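Local coordinates for protein porin (Rhodobacter capsulatus, PDB 2POR) that forms trimeric outer-membrane channels through which small hydrophilic solutes, up to about 0.6 kDa, diffuse passively, at residues I70-A75 against D115-L120; D108-A113 against A147-V152; L76-A81 against S129-M134. All blocks are in the same frame, centred on the assembly; numbering follows the deposited sequence. Where two conformers were deposited one is given.

How the contacts relate
All three contacts involve the long excursion between strands 68-73 and 118-125, the constriction loop that porins fold into the barrel to narrow the pore. Contact 1 joins the two strands where this loop leaves the wall and re-enters it. Contacts 2 and 3 lay the loop against the inner wall at strands 148-158 and 128-134. The centres of the three contacts lie about 9 Å (1 and 2), 12 Å (1 and 3) and 11 Å (2 and 3) apart. Asp108 of contact 2 and Glu80 of contact 3 bind one calcium ion and share its four waters, whereas Asn116 of contact 1 binds another. A probable hydrogen bond from Asp108 N to Ala75 O, 3.0 Å, ties contact 1 to contact 2.

Contact 1 (I70-A75 against D115-L120); sequences IEMGDA and DNPVLL. With CA (calcium ion), chain D.
Glu71 and Leu120 bind each other through both backbone groups, and Gly73 and Val118 repeat the arrangement two residues on, showing how adjacent antiparallel strands of a barrel are joined. The bonds from Glu71 N to Leu120 O and from Leu120 N to Glu71 O are each 2.9 Å long. Between these pairs Met72 faces Leu119 as a non-hydrogen-bonded pair, and Met72 CA makes a CA-H···O contact of 3.3 Å with Val118 O. Gly73 has backbone angles that only glycine accepts comfortably.

The apolar contacts divide between the two faces of the sheet. On one, the Met72 chain runs straight to SD and then bends (chi3 -72°), which sets CE 3.6 Å from Leu119 CD1, while its CG lies 3.8 Å from Pro117 CB. An alanine here lacks CG, SD and CE, which would probably leave a gap between Pro117 and Leu119 on this face. On the other, Ala75 CB meets Leu120 CB at 3.9 Å, and alongside Leu120 runs the Glu71 chain, whose OE2 is hydrogen-bonded to Thr60 OG1.

Metal binding involves Asn116, whose OD1 is 2.2 Å from a calcium ion also bound by Asn20 of a neighbouring subunit. Strand 68-73 is flanked by strands 60-65 and 118-125, and its Met72 face packs on Ser23 of that subunit.

Contact 2 (D108-A113 against A147-V152); sequences DERLTA and AQEMAV. With CA (calcium ion), chain B.
Leu111 and Glu149 lie against each other with their side chains running in opposite directions, where the constriction loop of the porin barrel meets the inner wall at the start of strand 148-158. The leucine comes from the loop. Its CG stands anti to its own carbonyl carbon (chi1 -70°), a torsion that carries CD1 across to the strand, 3.4 Å from Ala147 O and 3.8 Å from Glu149 CG. The second methyl, CD2, faces Ala147 CB more distantly.

Glu149 answers from the wall. Its chi1 of 56° folds CG in over the residue's own backbone, a torsion that, with the extended chain beyond, carries the buried carboxylate in among the loop backbone. There its two oxygens have separate tasks. OE1 accepts a hydrogen bond from Gly107 N and also lies 3.4 Å from Arg110 CB. Glu149 OE2 accepts a hydrogen bond of 2.7 Å from a water; the same water donates to Thr112 OG1 and accepts from Leu111 N, so a single solvent molecule with three bonds ties the carboxylate to the loop.

Arg110 meets Glu149 with the aliphatic part of its chain, not with its charge. The guanidinium plane is turned 68° from the carboxylate, and NE of Arg110 stays 5.5 Å from Glu149 OE1. The guanidinium group is instead held within the loop, by Leu105 O at NE and weakly by Tyr104 O at NH2. The opposite charges may still attract across this distance.

At the start of the loop segment, Asp108 turns its carboxylate away from strand 148-158 to a calcium ion shared with Glu80, with OD2 2.2 Å from the metal.

Contact 3 (L76-A81 against S129-M134); sequences LGASEA and SVAASM. With CA (calcium ion), chain B.
Ala78 and Ser133 meet where the short helix 78-83, part of the constriction loop folded into the porin barrel, rests its first turn on the inner side of strand 128-134. The tight part is small and built from small side chains. In Ser133 a chi1 of 46° tucks OG in over its own backbone, on the helix side, where it accepts a hydrogen bond of 2.8 Å from Ala78 N. An N-H of the first turn thereby gains a partner from the wall, while Gly77, at the N-cap position, offers its own O to Ala81 N. Beside this bond the Ala78 CB is 3.7 Å from Ala131 CB, and Ala131 CB also lies 3.6 Å from Ala78 O. Methyl groups on both sides let helix and strand backbones come close, with Ala78 CA and Ala131 CA 4.8 Å apart.

Away from the strand the surroundings are polar and hydrated. There Glu80 extends to a calcium ion that also carries four waters and Asp108. The Glu80 carboxylate binds the metal through both oxygens, OE1 and OE2 each lying 2.5 Å from the calcium.

Contact 1 (I70-A75 against D115-L120)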
loop_
_atom_site.group_PDB
_atom_site.type_symbol
_atom_site.label_atom_id
_atom_site.label_comp_id
_atom_site.label_asym_id
_atom_site.label_seq_id
_atom_site.Cartn_x
_atom_site.Cartn_y
_atom_site.Cartn_z
ATOM N N ILE A 70 11.044 21.907 -11.673
ATOM C CA ILE A 70 11.694 20.649 -12.030
ATOM C C ILE A 70 10.929 19.569 -11.282
ATOM O O ILE A 70 10.848 19.621 -10.050
ATOM C CB ILE A 70 13.148 20.668 -11.559
ATOM C CG1 ILE A 70 13.910 21.763 -12.293
ATOM C CG2 ILE A 70 13.786 19.308 -11.832
ATOM C CD1 ILE A 70 15.243 22.080 -11.591
ATOM N N GLU A 71 10.396 18.554 -11.951
ATOM C CA GLU A 71 9.611 17.499 -11.332
ATOM C C GLU A 71 10.247 16.135 -11.704
ATOM O O GLU A 71 10.611 15.979 -12.885
ATOM C CB GLU A 71 8.245 17.658 -11.888
ATOM C CG GLU A 71 7.194 16.811 -11.227
ATOM C CD GLU A 71 5.789 17.067 -11.769
ATOM O OE1 GLU A 71 5.688 17.462 -12.917
ATOM O OE2 GLU A 71 4.810 16.888 -11.031
ATOM N N MET A 72 10.380 15.156 -10.800
ATOM C CA MET A 72 10.996 13.874 -11.135
ATOM C C MET A 72 10.095 12.808 -10.578
ATOM O O MET A 72 9.568 12.980 -9.464
ATOM C CB MET A 72 12.349 13.806 -10.503
ATOM C CG MET A 72 13.158 12.574 -10.960
ATOM S SD MET A 72 14.844 12.561 -10.340
ATOM C CE MET A 72 15.512 13.850 -11.326
ATOM N N GLY A 73 9.847 11.734 -11.351
ATOM C CA GLY A 73 9.081 10.577 -10.890
ATOM C C GLY A 73 8.228 10.125 -12.047
ATOM O O GLY A 73 8.672 10.147 -13.196
ATOM N N ASP A 74 6.964 9.850 -11.792
ATOM C CA ASP A 74 6.049 9.459 -12.815
ATOM C C ASP A 74 5.439 10.740 -13.388
ATOM O O ASP A 74 4.293 11.084 -13.122
ATOM C CB ASP A 74 5.016 8.501 -12.182
ATOM C CG ASP A 74 3.995 7.879 -13.140
ATOM O OD1 ASP A 74 3.977 8.209 -14.343
ATOM O OD2 ASP A 74 3.191 7.059 -12.674
ATOM N N ALA A 75 6.188 11.445 -14.225
ATOM C CA ALA A 75 5.802 12.729 -14.817
ATOM C C ALA A 75 5.265 12.619 -16.220
ATOM O O ALA A 75 5.508 11.626 -16.927
ATOM C CB ALA A 75 7.015 13.662 -14.845
ATOM N N ASP A 115 12.676 2.078 -9.884
ATOM C CA ASP A 115 13.978 2.744 -9.830
ATOM C C ASP A 115 14.337 3.554 -11.050
ATOM O O ASP A 115 15.511 3.816 -11.381
ATOM C CB ASP A 115 15.116 1.750 -9.634
ATOM C CG ASP A 115 15.118 0.987 -8.343
ATOM O OD1 ASP A 115 14.598 1.481 -7.338
ATOM O OD2 ASP A 115 15.672 -0.105 -8.341
ATOM N N ASN A 116 13.300 3.973 -11.762
ATOM C CA ASN A 116 13.558 4.673 -12.988
ATOM C C ASN A 116 12.519 5.788 -13.155
ATOM O O ASN A 116 11.545 5.675 -13.915
ATOM C CB ASN A 116 13.539 3.661 -14.178
ATOM C CG ASN A 116 14.190 4.349 -15.370
ATOM O OD1 ASN A 116 15.392 4.775 -15.359
ATOM N ND2 ASN A 116 13.377 4.454 -16.434
ATOM N N PRO A 117 12.691 6.923 -12.442
ATOM C CA PRO A 117 11.858 8.098 -12.638
ATOM C C PRO A 117 12.196 8.827 -13.939
ATOM O O PRO A 117 13.319 8.689 -14.449
ATOM C CB PRO A 117 12.129 8.902 -11.370
ATOM C CG PRO A 117 13.590 8.627 -11.085
ATOM C CD PRO A 117 13.685 7.136 -11.394
ATOM N N VAL A 118 11.274 9.633 -14.502
ATOM C CA VAL A 118 11.591 10.515 -15.630
ATOM C C VAL A 118 11.532 11.985 -15.115
ATOM O O VAL A 118 11.086 12.245 -13.981
ATOM C CB VAL A 118 10.591 10.285 -16.856
ATOM C CG1 VAL A 118 10.887 8.796 -17.265
ATOM C CG2 VAL A 118 9.073 10.401 -16.608
ATOM N N LEU A 119 11.974 12.950 -15.909
ATOM C CA LEU A 119 12.101 14.363 -15.549
ATOM C C LEU A 119 11.193 15.300 -16.327
ATOM O O LEU A 119 11.042 15.137 -17.547
ATOM C CB LEU A 119 13.548 14.716 -15.761
ATOM C CG LEU A 119 13.953 16.076 -15.332
ATOM C CD1 LEU A 119 14.120 16.048 -13.840
ATOM C CD2 LEU A 119 15.247 16.452 -15.958
ATOM N N LEU A 120 10.538 16.317 -15.761
ATOM C CA LEU A 120 9.726 17.246 -16.547
ATOM C C LEU A 120 10.111 18.628 -16.047
ATOM O O LEU A 120 10.179 18.846 -14.840
ATOM C CB LEU A 120 8.252 17.078 -16.306
ATOM C CG LEU A 120 7.308 18.105 -16.879
ATOM C CD1 LEU A 120 7.426 18.130 -18.394
ATOM C CD2 LEU A 120 5.875 17.759 -16.461
HETATM CA CA CA D . 17.510 5.003 -14.982
HETATM O O HOH W 1 16.830 5.633 -12.824
#

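Contact 2 (D108-A113 against A147-V152)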
loop_
_atom_site.group_PDB
_atom_site.type_symbol
_atom_site.label_atom_id
_atom_site.label_comp_id
_atom_site.label_asym_id
_atom_site.label_seq_id
_atom_site.Cartn_x
_atom_site.Cartn_y
_atom_site.Cartn_z
ATOM N N ASP A 108 4.434 9.871 -19.159
ATOM C CA ASP A 108 3.224 9.219 -18.694
ATOM C C ASP A 108 3.295 7.687 -18.812
ATOM O O ASP A 108 2.479 7.020 -19.471
ATOM C CB ASP A 108 2.024 9.712 -19.488
ATOM C CG ASP A 108 0.684 9.415 -18.835
ATOM O OD1 ASP A 108 0.637 9.077 -17.654
ATOM O OD2 ASP A 108 -0.359 9.569 -19.485
ATOM N N GLU A 109 4.381 7.210 -18.188
ATOM C CA GLU A 109 4.675 5.793 -17.999
ATOM C C GLU A 109 5.158 5.062 -19.260
ATOM O O GLU A 109 5.150 3.833 -19.272
ATOM C CB GLU A 109 3.453 5.047 -17.463
ATOM C CG GLU A 109 2.950 5.575 -16.137
ATOM C CD GLU A 109 1.755 4.794 -15.650
ATOM O OE1 GLU A 109 0.696 4.935 -16.257
ATOM O OE2 GLU A 109 1.912 4.036 -14.691
ATOM N N ARG A 110 5.593 5.736 -20.328
ATOM C CA ARG A 110 6.215 5.088 -21.501
ATOM C C ARG A 110 7.490 4.363 -21.055
ATOM O O ARG A 110 7.664 3.168 -21.324
ATOM C CB ARG A 110 6.559 6.134 -22.583
ATOM C CG ARG A 110 7.181 5.587 -23.877
ATOM C CD ARG A 110 6.103 4.701 -24.552
ATOM N NE ARG A 110 5.124 5.566 -25.197
ATOM C CZ ARG A 110 3.820 5.339 -25.328
ATOM N NH1 ARG A 110 3.300 4.233 -24.848
ATOM N NH2 ARG A 110 3.020 6.191 -25.968
ATOM N N LEU A 111 8.398 5.017 -20.337
ATOM C CA LEU A 111 9.604 4.395 -19.851
ATOM C C LEU A 111 9.750 4.392 -18.343
ATOM O O LEU A 111 10.700 3.812 -17.799
ATOM C CB LEU A 111 10.776 5.100 -20.472
ATOM C CG LEU A 111 10.976 4.879 -21.957
ATOM C CD1 LEU A 111 12.090 5.709 -22.496
ATOM C CD2 LEU A 111 11.341 3.437 -22.153
ATOM N N THR A 112 8.829 5.032 -17.611
ATOM C CA THR A 112 8.939 5.132 -16.159
ATOM C C THR A 112 8.812 3.726 -15.590
ATOM O O THR A 112 7.920 2.988 -16.023
ATOM C CB THR A 112 7.801 6.030 -15.617
ATOM O OG1 THR A 112 7.741 7.147 -16.503
ATOM C CG2 THR A 112 8.007 6.414 -14.169
ATOM N N ALA A 113 9.608 3.331 -14.609
ATOM C CA ALA A 113 9.553 1.992 -14.057
ATOM C C ALA A 113 10.229 1.991 -12.699
ATOM O O ALA A 113 10.744 3.033 -12.269
ATOM C CB ALA A 113 10.300 1.039 -15.015
ATOM N N ALA A 147 15.930 2.433 -24.094
ATOM C CA ALA A 147 15.446 3.445 -25.037
ATOM C C ALA A 147 15.449 4.781 -24.258
ATOM O O ALA A 147 15.334 4.750 -23.020
ATOM C CB ALA A 147 14.013 3.161 -25.454
ATOM N N GLN A 148 15.599 5.928 -24.879
ATOM C CA GLN A 148 15.599 7.156 -24.116
ATOM C C GLN A 148 14.584 8.077 -24.721
ATOM O O GLN A 148 14.618 8.230 -25.941
ATOM C CB GLN A 148 16.937 7.727 -24.194
ATOM C CG GLN A 148 16.942 9.012 -23.406
ATOM C CD GLN A 148 18.334 9.544 -23.241
ATOM O OE1 GLN A 148 18.637 10.207 -22.255
ATOM N NE2 GLN A 148 19.292 9.244 -24.110
ATOM N N GLU A 149 13.682 8.695 -23.952
ATOM C CA GLU A 149 12.676 9.558 -24.545
ATOM C C GLU A 149 13.027 10.999 -24.223
ATOM O O GLU A 149 13.803 11.227 -23.278
ATOM C CB GLU A 149 11.302 9.268 -24.002
ATOM C CG GLU A 149 11.214 9.362 -22.474
ATOM C CD GLU A 149 9.895 8.957 -21.864
ATOM O OE1 GLU A 149 9.002 8.490 -22.580
ATOM O OE2 GLU A 149 9.771 9.099 -20.643
ATOM N N MET A 150 12.501 11.907 -25.036
ATOM C CA MET A 150 12.719 13.352 -24.855
ATOM C C MET A 150 11.623 14.095 -25.555
ATOM O O MET A 150 11.117 13.631 -26.576
ATOM C CB MET A 150 13.959 13.907 -25.501
ATOM C CG MET A 150 15.249 13.466 -24.913
ATOM S SD MET A 150 16.458 13.377 -26.250
ATOM C CE MET A 150 17.864 13.201 -25.177
ATOM N N ALA A 151 11.238 15.277 -25.085
ATOM C CA ALA A 151 10.231 16.069 -25.771
ATOM C C ALA A 151 10.427 17.526 -25.340
ATOM O O ALA A 151 11.092 17.820 -24.315
ATOM C CB ALA A 151 8.833 15.651 -25.384
ATOM N N VAL A 152 9.954 18.410 -26.196
ATOM C CA VAL A 152 10.009 19.843 -25.936
ATOM C C VAL A 152 8.654 20.360 -26.449
ATOM O O VAL A 152 8.082 19.811 -27.404
ATOM C CB VAL A 152 11.262 20.539 -26.682
ATOM C CG1 VAL A 152 12.574 19.979 -26.149
ATOM C CG2 VAL A 152 11.185 20.325 -28.184
HETATM CA CA CA B . -1.352 10.449 -21.295
HETATM O O HOH W 2 7.876 7.642 -19.323
HETATM O O HOH W 3 -3.454 10.666 -20.329
HETATM O O HOH W 4 -2.519 11.361 -23.033
HETATM O O HOH W 5 0.108 9.466 -22.964
HETATM O O HOH W 6 -2.487 8.419 -21.776
#

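Contact 3 (L76-A81 against S129-M134)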
loop_
_atom_site.group_PDB
_atom_site.type_symbol
_atom_site.label_atom_id
_atom_site.label_comp_id
_atom_site.label_asym_id
_atom_site.label_seq_id
_atom_site.Cartn_x
_atom_site.Cartn_y
_atom_site.Cartn_z
ATOM N N LEU A 76 4.526 13.621 -16.646
ATOM C CA LEU A 76 4.034 13.711 -17.989
ATOM C C LEU A 76 5.162 14.114 -18.869
ATOM O O LEU A 76 6.179 14.595 -18.385
ATOM C CB LEU A 76 2.958 14.753 -18.125
ATOM C CG LEU A 76 1.734 14.496 -17.259
ATOM C CD1 LEU A 76 0.805 15.667 -17.440
ATOM C CD2 LEU A 76 1.044 13.166 -17.617
ATOM N N GLY A 77 5.078 13.875 -20.172
ATOM C CA GLY A 77 6.120 14.397 -21.028
ATOM C C GLY A 77 5.749 15.854 -21.355
ATOM O O GLY A 77 4.601 16.247 -21.094
ATOM N N ALA A 78 6.664 16.637 -21.935
ATOM C CA ALA A 78 6.468 18.062 -22.223
ATOM C C ALA A 78 5.220 18.436 -22.974
ATOM O O ALA A 78 4.496 19.346 -22.551
ATOM C CB ALA A 78 7.626 18.544 -22.992
ATOM N N SER A 79 4.837 17.745 -24.055
ATOM C CA SER A 79 3.620 18.057 -24.768
ATOM C C SER A 79 2.363 17.797 -23.966
ATOM O O SER A 79 1.468 18.649 -23.939
ATOM C CB SER A 79 3.532 17.256 -26.069
ATOM O OG SER A 79 4.737 17.443 -26.794
ATOM N N GLU A 80 2.229 16.650 -23.299
ATOM C CA GLU A 80 1.053 16.354 -22.518
ATOM C C GLU A 80 0.956 17.367 -21.361
ATOM O O GLU A 80 -0.163 17.804 -21.109
ATOM C CB GLU A 80 1.169 14.960 -21.971
ATOM C CG GLU A 80 -0.162 14.580 -21.379
ATOM C CD GLU A 80 -0.396 13.124 -21.064
ATOM O OE1 GLU A 80 0.403 12.260 -21.408
ATOM O OE2 GLU A 80 -1.443 12.797 -20.514
ATOM N N ALA A 81 2.084 17.732 -20.733
ATOM C CA ALA A 81 2.168 18.707 -19.633
ATOM C C ALA A 81 1.538 20.039 -20.101
ATOM O O ALA A 81 0.779 20.652 -19.341
ATOM C CB ALA A 81 3.624 18.953 -19.246
ATOM N N SER A 129 4.264 29.596 -22.335
ATOM C CA SER A 129 4.695 28.448 -21.549
ATOM C C SER A 129 5.623 27.532 -22.334
ATOM O O SER A 129 5.434 27.377 -23.543
ATOM C CB SER A 129 3.505 27.633 -21.115
ATOM O OG SER A 129 2.567 28.336 -20.319
ATOM N N VAL A 130 6.659 27.002 -21.706
ATOM C CA VAL A 130 7.518 26.008 -22.318
ATOM C C VAL A 130 7.697 24.812 -21.395
ATOM O O VAL A 130 7.657 24.954 -20.165
ATOM C CB VAL A 130 8.895 26.514 -22.618
ATOM C CG1 VAL A 130 8.727 27.355 -23.822
ATOM C CG2 VAL A 130 9.536 27.213 -21.447
ATOM N N ALA A 131 7.879 23.613 -21.953
ATOM C CA ALA A 131 8.109 22.401 -21.152
ATOM C C ALA A 131 9.193 21.549 -21.832
ATOM O O ALA A 131 9.400 21.652 -23.062
ATOM C CB ALA A 131 6.785 21.626 -21.036
ATOM N N ALA A 132 9.978 20.790 -21.084
ATOM C CA ALA A 132 10.998 19.931 -21.667
ATOM C C ALA A 132 11.073 18.693 -20.790
ATOM O O ALA A 132 10.968 18.799 -19.568
ATOM C CB ALA A 132 12.353 20.640 -21.673
ATOM N N SER A 133 11.201 17.493 -21.333
ATOM C CA SER A 133 11.213 16.285 -20.519
ATOM C C SER A 133 12.225 15.260 -21.053
ATOM O O SER A 133 12.605 15.349 -22.230
ATOM C CB SER A 133 9.831 15.703 -20.535
ATOM O OG SER A 133 9.288 15.672 -21.855
ATOM N N MET A 134 12.718 14.316 -20.269
ATOM C CA MET A 134 13.606 13.279 -20.779
ATOM C C MET A 134 13.700 12.138 -19.788
ATOM O O MET A 134 13.375 12.345 -18.606
ATOM C CB MET A 134 14.988 13.861 -21.009
ATOM C CG MET A 134 15.691 14.234 -19.708
ATOM S SD MET A 134 17.353 14.893 -19.944
ATOM C CE MET A 134 18.201 13.472 -20.572
HETATM CA CA CA B . -1.352 10.449 -21.295
HETATM O O HOH W 3 -3.454 10.666 -20.329
HETATM O O HOH W 4 -2.519 11.361 -23.033
HETATM O O HOH W 5 0.108 9.466 -22.964
HETATM O O HOH W 6 -2.487 8.419 -21.776
#